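Local coordinates for protein Ulp1-like SUMO protease (Chaetomium thermophilum, PDB 6DG4) that probably acts as a SUMO (Ulp1-like) cysteine protease, here its catalytic domain, removing SUMO from modified proteins, at residues R9-P14 and N209-A214; G67-I72 and L129-E134; A73-T78 and L213-D218. All blocks are in the same frame, centred on the assembly; numbering follows the deposited sequence.

Interaction 1 (R9-P14 and N209-A214)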
# COMPACT_ATOMS: atom_id res chain seq x y z
N ARG A 9 7.02 0.54 18.36
CA ARG A 9 7.82 1.75 18.51
C ARG A 9 7.26 2.79 17.56
O ARG A 9 6.37 2.51 16.75
CB ARG A 9 9.32 1.49 18.30
CG ARG A 9 9.70 0.73 17.04
CD ARG A 9 9.73 1.62 15.81
NE ARG A 9 10.25 0.88 14.66
CZ ARG A 9 10.19 1.31 13.40
NH1 ARG A 9 9.64 2.48 13.11
NH2 ARG A 9 10.68 0.54 12.43
N GLN A 10 7.75 4.02 17.67
CA GLN A 10 7.28 5.12 16.84
C GLN A 10 7.39 4.77 15.36
O GLN A 10 8.46 4.42 14.86
CB GLN A 10 8.13 6.36 17.13
CG GLN A 10 7.61 7.63 16.50
CD GLN A 10 6.48 8.24 17.28
OE1 GLN A 10 6.59 8.45 18.48
NE2 GLN A 10 5.36 8.52 16.60
N LEU A 11 6.27 4.91 14.64
CA LEU A 11 6.21 4.46 13.26
C LEU A 11 7.05 5.34 12.34
O LEU A 11 7.78 4.84 11.47
CB LEU A 11 4.77 4.41 12.76
CG LEU A 11 4.58 3.97 11.31
CD1 LEU A 11 5.01 2.52 11.12
CD2 LEU A 11 3.14 4.17 10.86
N ILE A 12 6.94 6.66 12.49
CA ILE A 12 7.58 7.62 11.60
C ILE A 12 8.60 8.38 12.42
O ILE A 12 8.23 9.20 13.27
CB ILE A 12 6.57 8.57 10.95
CG1 ILE A 12 5.48 7.78 10.23
CG2 ILE A 12 7.27 9.52 10.00
CD1 ILE A 12 4.36 8.63 9.68
N THR A 13 9.88 8.12 12.16
CA THR A 13 10.98 8.65 12.95
C THR A 13 12.01 9.32 12.05
O THR A 13 12.15 8.97 10.88
CB THR A 13 11.67 7.51 13.72
OG1 THR A 13 11.95 6.43 12.82
CG2 THR A 13 10.80 6.98 14.83
N PRO A 14 12.77 10.27 12.59
CA PRO A 14 13.76 10.97 11.77
C PRO A 14 14.88 10.05 11.30
O PRO A 14 15.28 9.11 11.99
CB PRO A 14 14.29 12.06 12.71
CG PRO A 14 13.96 11.57 14.09
CD PRO A 14 12.68 10.81 13.95
N ASN A 209 -1.05 3.78 5.55
CA ASN A 209 -2.11 2.87 5.96
C ASN A 209 -1.85 1.46 5.47
O ASN A 209 -2.19 0.48 6.15
CB ASN A 209 -3.46 3.38 5.46
CG ASN A 209 -3.95 4.58 6.25
OD1 ASN A 209 -3.56 4.77 7.40
ND2 ASN A 209 -4.80 5.38 5.64
N ALA A 210 -1.25 1.32 4.28
CA ALA A 210 -0.89 0.00 3.78
C ALA A 210 0.18 -0.66 4.64
O ALA A 210 0.10 -1.86 4.91
CB ALA A 210 -0.45 0.10 2.31
N ILE A 211 1.18 0.11 5.09
CA ILE A 211 2.17 -0.44 6.00
C ILE A 211 1.48 -0.96 7.25
O ILE A 211 1.71 -2.09 7.70
CB ILE A 211 3.23 0.61 6.37
CG1 ILE A 211 4.07 1.04 5.17
CG2 ILE A 211 4.14 0.06 7.48
CD1 ILE A 211 5.00 2.21 5.47
N CYS A 212 0.61 -0.14 7.84
CA CYS A 212 -0.05 -0.52 9.08
C CYS A 212 -0.92 -1.76 8.89
O CYS A 212 -0.79 -2.74 9.64
CB CYS A 212 -0.88 0.65 9.60
SG CYS A 212 0.13 2.03 10.24
N LEU A 213 -1.80 -1.76 7.90
CA LEU A 213 -2.70 -2.90 7.74
C LEU A 213 -1.92 -4.18 7.43
O LEU A 213 -2.24 -5.25 7.96
CB LEU A 213 -3.76 -2.62 6.68
CG LEU A 213 -5.08 -2.06 7.24
CD1 LEU A 213 -5.88 -3.17 7.92
CD2 LEU A 213 -4.83 -0.91 8.20
N ALA A 214 -0.88 -4.09 6.59
CA ALA A 214 -0.10 -5.28 6.26
C ALA A 214 0.59 -5.87 7.48
O ALA A 214 0.77 -7.09 7.56
CB ALA A 214 0.95 -4.96 5.19
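Leu11 overlaps the thiol of Cys212 with one branch of its isobutyl group: CD2 lies 3.7 Å from Cys212 SG, and this is the closest approach between the loop 9-14 and the helical segment 209-214. The other branch reaches Ile211 more loosely, with Leu11 CD1 4.5 Å from Ile211 CG2. The methyl fork of a single leucine is thus divided between two successive residues of the helix. With CG anti to the backbone N (chi1 179°), the side chain extends from the loop toward the helix. The nearest CA there, that of Cys212, is 9.0 Å from Leu11 CA. With two apolar contacts and no hydrogen bond, this is a hydrophobic attachment of an N-terminal loop to a helix of the catalytic domain. All three residues are buried.

On the N-terminal side of the leucine, Arg9 NH1 donates to Gln10 O at 2.9 Å, nearly straight at 166°, with the acceptor in the guanidinium plane, while Arg9 NE forms a salt bridge with Asp252. Leu253 adds a further apolar neighbour to Leu11. Beyond the contact, Ile12 rests on helix 228-241, and Ile211 touches both that helix and Ile72 of helix 62-80. Asn209 and Leu213, on another side of helix 202-215, touch Leu153 of strand 149-153.

Interaction 2 (G67-I72 and L129-E134)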
# COMPACT_ATOMS: atom_id res chain seq x y z
N GLY A 67 5.41 1.33 -6.15
CA GLY A 67 6.69 0.80 -5.72
C GLY A 67 6.73 0.55 -4.23
O GLY A 67 7.15 -0.51 -3.77
N ALA A 68 6.27 1.53 -3.44
CA ALA A 68 6.30 1.39 -2.00
C ALA A 68 5.40 0.25 -1.53
O ALA A 68 5.79 -0.55 -0.67
CB ALA A 68 5.87 2.69 -1.34
N ILE A 69 4.19 0.16 -2.09
CA ILE A 69 3.25 -0.85 -1.63
C ILE A 69 3.72 -2.25 -2.01
O ILE A 69 3.55 -3.19 -1.23
CB ILE A 69 1.83 -0.51 -2.12
CG1 ILE A 69 1.37 0.78 -1.42
CG2 ILE A 69 0.88 -1.63 -1.83
CD1 ILE A 69 0.08 1.38 -1.95
N PHE A 70 4.33 -2.41 -3.19
CA PHE A 70 4.91 -3.70 -3.54
C PHE A 70 5.99 -4.11 -2.54
O PHE A 70 6.11 -5.30 -2.20
CB PHE A 70 5.47 -3.68 -4.97
CG PHE A 70 4.46 -4.09 -6.02
CD1 PHE A 70 3.18 -3.57 -6.04
CD2 PHE A 70 4.82 -4.98 -7.01
CE1 PHE A 70 2.26 -3.96 -7.01
CE2 PHE A 70 3.92 -5.36 -7.98
CZ PHE A 70 2.64 -4.85 -7.98
N TYR A 71 6.77 -3.15 -2.05
CA TYR A 71 7.79 -3.48 -1.05
C TYR A 71 7.18 -3.90 0.28
O TYR A 71 7.76 -4.73 0.98
CB TYR A 71 8.76 -2.31 -0.84
CG TYR A 71 9.86 -2.18 -1.89
CD1 TYR A 71 10.57 -3.29 -2.31
CD2 TYR A 71 10.19 -0.95 -2.44
CE1 TYR A 71 11.58 -3.19 -3.24
CE2 TYR A 71 11.20 -0.84 -3.38
CZ TYR A 71 11.89 -1.97 -3.78
OH TYR A 71 12.89 -1.87 -4.72
N ILE A 72 6.02 -3.33 0.66
CA ILE A 72 5.32 -3.78 1.86
C ILE A 72 4.98 -5.26 1.73
O ILE A 72 5.26 -6.07 2.62
CB ILE A 72 4.04 -2.96 2.10
CG1 ILE A 72 4.36 -1.47 2.25
CG2 ILE A 72 3.29 -3.47 3.33
CD1 ILE A 72 3.12 -0.59 2.26
N LEU A 129 -3.73 -5.64 -0.98
CA LEU A 129 -3.64 -4.19 -1.00
C LEU A 129 -3.98 -3.68 -2.40
O LEU A 129 -3.30 -4.03 -3.37
CB LEU A 129 -2.21 -3.76 -0.62
CG LEU A 129 -1.71 -4.21 0.76
CD1 LEU A 129 -0.22 -3.91 0.88
CD2 LEU A 129 -2.49 -3.52 1.88
N ILE A 130 -5.02 -2.86 -2.50
CA ILE A 130 -5.50 -2.34 -3.77
C ILE A 130 -5.46 -0.82 -3.70
O ILE A 130 -6.32 -0.19 -3.08
CB ILE A 130 -6.92 -2.85 -4.08
CG1 ILE A 130 -6.93 -4.37 -4.19
CG2 ILE A 130 -7.44 -2.21 -5.37
CD1 ILE A 130 -8.33 -4.97 -4.20
N PRO A 131 -4.46 -0.19 -4.32
CA PRO A 131 -4.43 1.28 -4.36
C PRO A 131 -5.46 1.79 -5.36
O PRO A 131 -5.56 1.30 -6.48
CB PRO A 131 -3.01 1.61 -4.82
CG PRO A 131 -2.28 0.31 -4.94
CD PRO A 131 -3.31 -0.78 -5.01
N ILE A 132 -6.23 2.79 -4.93
CA ILE A 132 -7.34 3.34 -5.71
C ILE A 132 -7.09 4.82 -5.92
O ILE A 132 -6.89 5.56 -4.95
CB ILE A 132 -8.68 3.13 -4.98
CG1 ILE A 132 -9.01 1.63 -4.91
CG2 ILE A 132 -9.79 3.90 -5.68
CD1 ILE A 132 -10.27 1.31 -4.12
N CYS A 133 -7.13 5.26 -7.17
CA CYS A 133 -7.03 6.68 -7.48
C CYS A 133 -8.26 7.10 -8.26
O CYS A 133 -8.47 6.64 -9.39
CB CYS A 133 -5.77 6.97 -8.28
SG CYS A 133 -5.41 8.74 -8.40
N GLU A 134 -9.08 7.97 -7.67
CA GLU A 134 -10.23 8.56 -8.34
C GLU A 134 -10.19 10.07 -8.15
O GLU A 134 -10.03 10.55 -7.02
CB GLU A 134 -11.54 8.01 -7.77
CG GLU A 134 -11.70 6.52 -8.01
CD GLU A 134 -13.03 5.99 -7.55
OE1 GLU A 134 -13.66 6.63 -6.67
OE2 GLU A 134 -13.45 4.93 -8.08
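With chi1 of -67°, Ile69 places its CG2 methyl anti to the backbone N, where it meets Leu129, and turns CG1 aside beside that nitrogen; the extended chi2 of 170° then carries CD1 on to Pro131. The two branches of one isoleucine therefore serve two residues of the strand. Leu129 answers with CG anti to its own carbonyl carbon, and its CD1 comes to 3.7 Å from Ile69 CG2. That methyl also lies against the root of the leucine, with Ile69 CG2 3.9 Å from Leu129 CB, and the two side chains cross obliquely. Against the proline, Ile69 runs past in the opposite direction, and its CD1 stops 4.0 Å from Pro131 CG on the ring. One turn further along the helix, Ile72 offers its CG2 to the same leucine methyl, Leu129 CD1, at a looser 4.3 Å.

Leu129 and Pro131 alternate with Ile130 along the strand and so present one face to the helix. No hydrogen bond passes between the segments, and all four touching residues are buried. The local axes run almost antiparallel, at 169°, with a closest approach of 10.0 Å, as expected for a helix laid along a sheet with its side chains filling the interface.

Strand 127-134 is bonded on one edge to the region of strand 89-91, through Leu129 to Thr90 and Phe92, and on the other to strand 137-144, through Ile130 and Ile132. Its far face carries Ile130 and Ile132 onto helix 96-103, whereas helix 62-80 also packs against helix 202-215, Ala68 on Ile207 and Ile72 on Ala210, Ile211 and Ala214.

Interaction 3 (A73-T78 and L213-D218)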
# COMPACT_ATOMS: atom_id res chain seq x y z
N ALA A 73 4.33 -5.61 0.62
CA ALA A 73 3.93 -6.99 0.41
C ALA A 73 5.13 -7.92 0.42
O ALA A 73 5.09 -9.00 1.01
CB ALA A 73 3.17 -7.12 -0.91
N ASP A 74 6.22 -7.50 -0.22
CA ASP A 74 7.39 -8.37 -0.28
C ASP A 74 8.03 -8.55 1.09
O ASP A 74 8.54 -9.63 1.40
CB ASP A 74 8.41 -7.82 -1.28
CG ASP A 74 9.39 -8.86 -1.71
OD1 ASP A 74 8.96 -9.90 -2.26
OD2 ASP A 74 10.59 -8.66 -1.48
N TYR A 75 8.01 -7.51 1.93
CA TYR A 75 8.47 -7.68 3.30
C TYR A 75 7.70 -8.80 3.99
O TYR A 75 8.30 -9.69 4.61
CB TYR A 75 8.36 -6.37 4.12
CG TYR A 75 8.56 -6.69 5.58
CD1 TYR A 75 9.84 -6.80 6.12
CD2 TYR A 75 7.47 -6.98 6.39
CE1 TYR A 75 10.01 -7.18 7.45
CE2 TYR A 75 7.64 -7.34 7.70
CZ TYR A 75 8.89 -7.45 8.22
OH TYR A 75 9.02 -7.83 9.53
N VAL A 76 6.37 -8.77 3.90
CA VAL A 76 5.56 -9.76 4.61
C VAL A 76 5.83 -11.16 4.07
O VAL A 76 5.99 -12.12 4.83
CB VAL A 76 4.07 -9.39 4.53
CG1 VAL A 76 3.23 -10.51 5.12
CG2 VAL A 76 3.79 -8.08 5.26
N ASN A 77 5.89 -11.29 2.74
CA ASN A 77 6.06 -12.61 2.15
C ASN A 77 7.42 -13.20 2.49
O ASN A 77 7.53 -14.40 2.75
CB ASN A 77 5.86 -12.52 0.64
CG ASN A 77 4.44 -12.20 0.27
OD1 ASN A 77 3.51 -12.56 1.00
ND2 ASN A 77 4.25 -11.52 -0.84
N THR A 78 8.45 -12.36 2.50
CA THR A 78 9.78 -12.83 2.89
C THR A 78 9.81 -13.22 4.36
O THR A 78 10.36 -14.27 4.73
CB THR A 78 10.80 -11.74 2.58
OG1 THR A 78 10.86 -11.56 1.17
CG2 THR A 78 12.16 -12.10 3.11
N LEU A 213 -1.80 -1.76 7.90
CA LEU A 213 -2.70 -2.90 7.74
C LEU A 213 -1.92 -4.18 7.43
O LEU A 213 -2.24 -5.25 7.96
CB LEU A 213 -3.76 -2.62 6.68
CG LEU A 213 -5.08 -2.06 7.24
CD1 LEU A 213 -5.88 -3.17 7.92
CD2 LEU A 213 -4.83 -0.91 8.20
N ALA A 214 -0.88 -4.09 6.59
CA ALA A 214 -0.10 -5.28 6.26
C ALA A 214 0.59 -5.87 7.48
O ALA A 214 0.77 -7.09 7.56
CB ALA A 214 0.95 -4.96 5.19
N LEU A 215 1.02 -5.02 8.41
CA LEU A 215 1.72 -5.45 9.61
C LEU A 215 0.79 -5.76 10.76
O LEU A 215 1.25 -6.27 11.79
CB LEU A 215 2.69 -4.36 10.08
CG LEU A 215 3.88 -4.07 9.17
CD1 LEU A 215 4.73 -2.99 9.80
CD2 LEU A 215 4.70 -5.32 8.92
N GLY A 216 -0.49 -5.46 10.64
CA GLY A 216 -1.40 -5.63 11.76
C GLY A 216 -1.32 -4.54 12.80
O GLY A 216 -1.66 -4.79 13.96
N VAL A 217 -0.90 -3.34 12.41
CA VAL A 217 -0.76 -2.19 13.31
C VAL A 217 -1.95 -1.26 13.11
O VAL A 217 -2.37 -1.01 11.98
CB VAL A 217 0.56 -1.46 13.03
CG1 VAL A 217 0.62 -0.13 13.76
CG2 VAL A 217 1.74 -2.34 13.42
N ASP A 218 -2.47 -0.72 14.21
CA ASP A 218 -3.60 0.20 14.17
C ASP A 218 -3.15 1.58 13.69
O ASP A 218 -2.44 2.28 14.42
CB ASP A 218 -4.22 0.31 15.56
CG ASP A 218 -5.51 1.10 15.57
OD1 ASP A 218 -5.75 1.88 14.62
OD2 ASP A 218 -6.28 0.97 16.55
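Tyr75 and Leu215 meet where helix 62-80 passes the end of helix 202-215. Leu215 CD2 comes obliquely to the CD2-CE2 bond of the ring, 3.8 Å from Tyr75 CE2 and 4.1 Å from Tyr75 CD2, and the two side chains cross at about a right angle. A second point of contact lies beside it: Val76 CG2 approaches the backbone of the partner helix, 3.9 Å from Ala214 O, and faces the methyl Ala214 CB at 4.2 Å.

The tyrosine CG stands anti to the backbone N (chi1 168°), which directs the ring past the leucine, and the hydroxyl at its far end is hydrogen-bonded to Asp251. Val76 and Ala214 both also touch Cys89 of strand 89-91, and the adjacent Asn77 accepts from Lys88 N through OD1 and donates to Cys89 O through ND2. Helix 202-215 ends in a Schellman motif at Gly216, whose positive phi of 78° turns the chain away just after Leu215; its bonds are Gly216 N to Leu213 O, 3.2 Å, and, probably, Val217 N to Cys212 O, 2.8 Å. Gly216 and Asp218 also pair with the backbone of Arg5.

Between the segments there is no hydrogen bond. Cohesion here consequently rests on dispersion among methyls and the aromatic ring, while the polar end of Tyr75 is satisfied elsewhere.

Overall arrangement
From the N terminus, interaction 1 brings residues 9-14 onto 209-214, closing a loop of 194 residues. Nested within it, interaction 2 joins 67-72 to 129-134 across a much shorter span. Interaction 3 starts on the next residues of helix 62-80, at 73-78, and closes on 213-218, so it crosses interaction 2 and ends on the same stretch as interaction 1, sharing Leu213 and Ala214. Ile72 connects them directly, its CG2 lying 3.3 Å from Ala214 CB. Together they tie the N-terminal loop, helices 62-80 and 202-215 and strand 127-134 of the mixed sheet to one another.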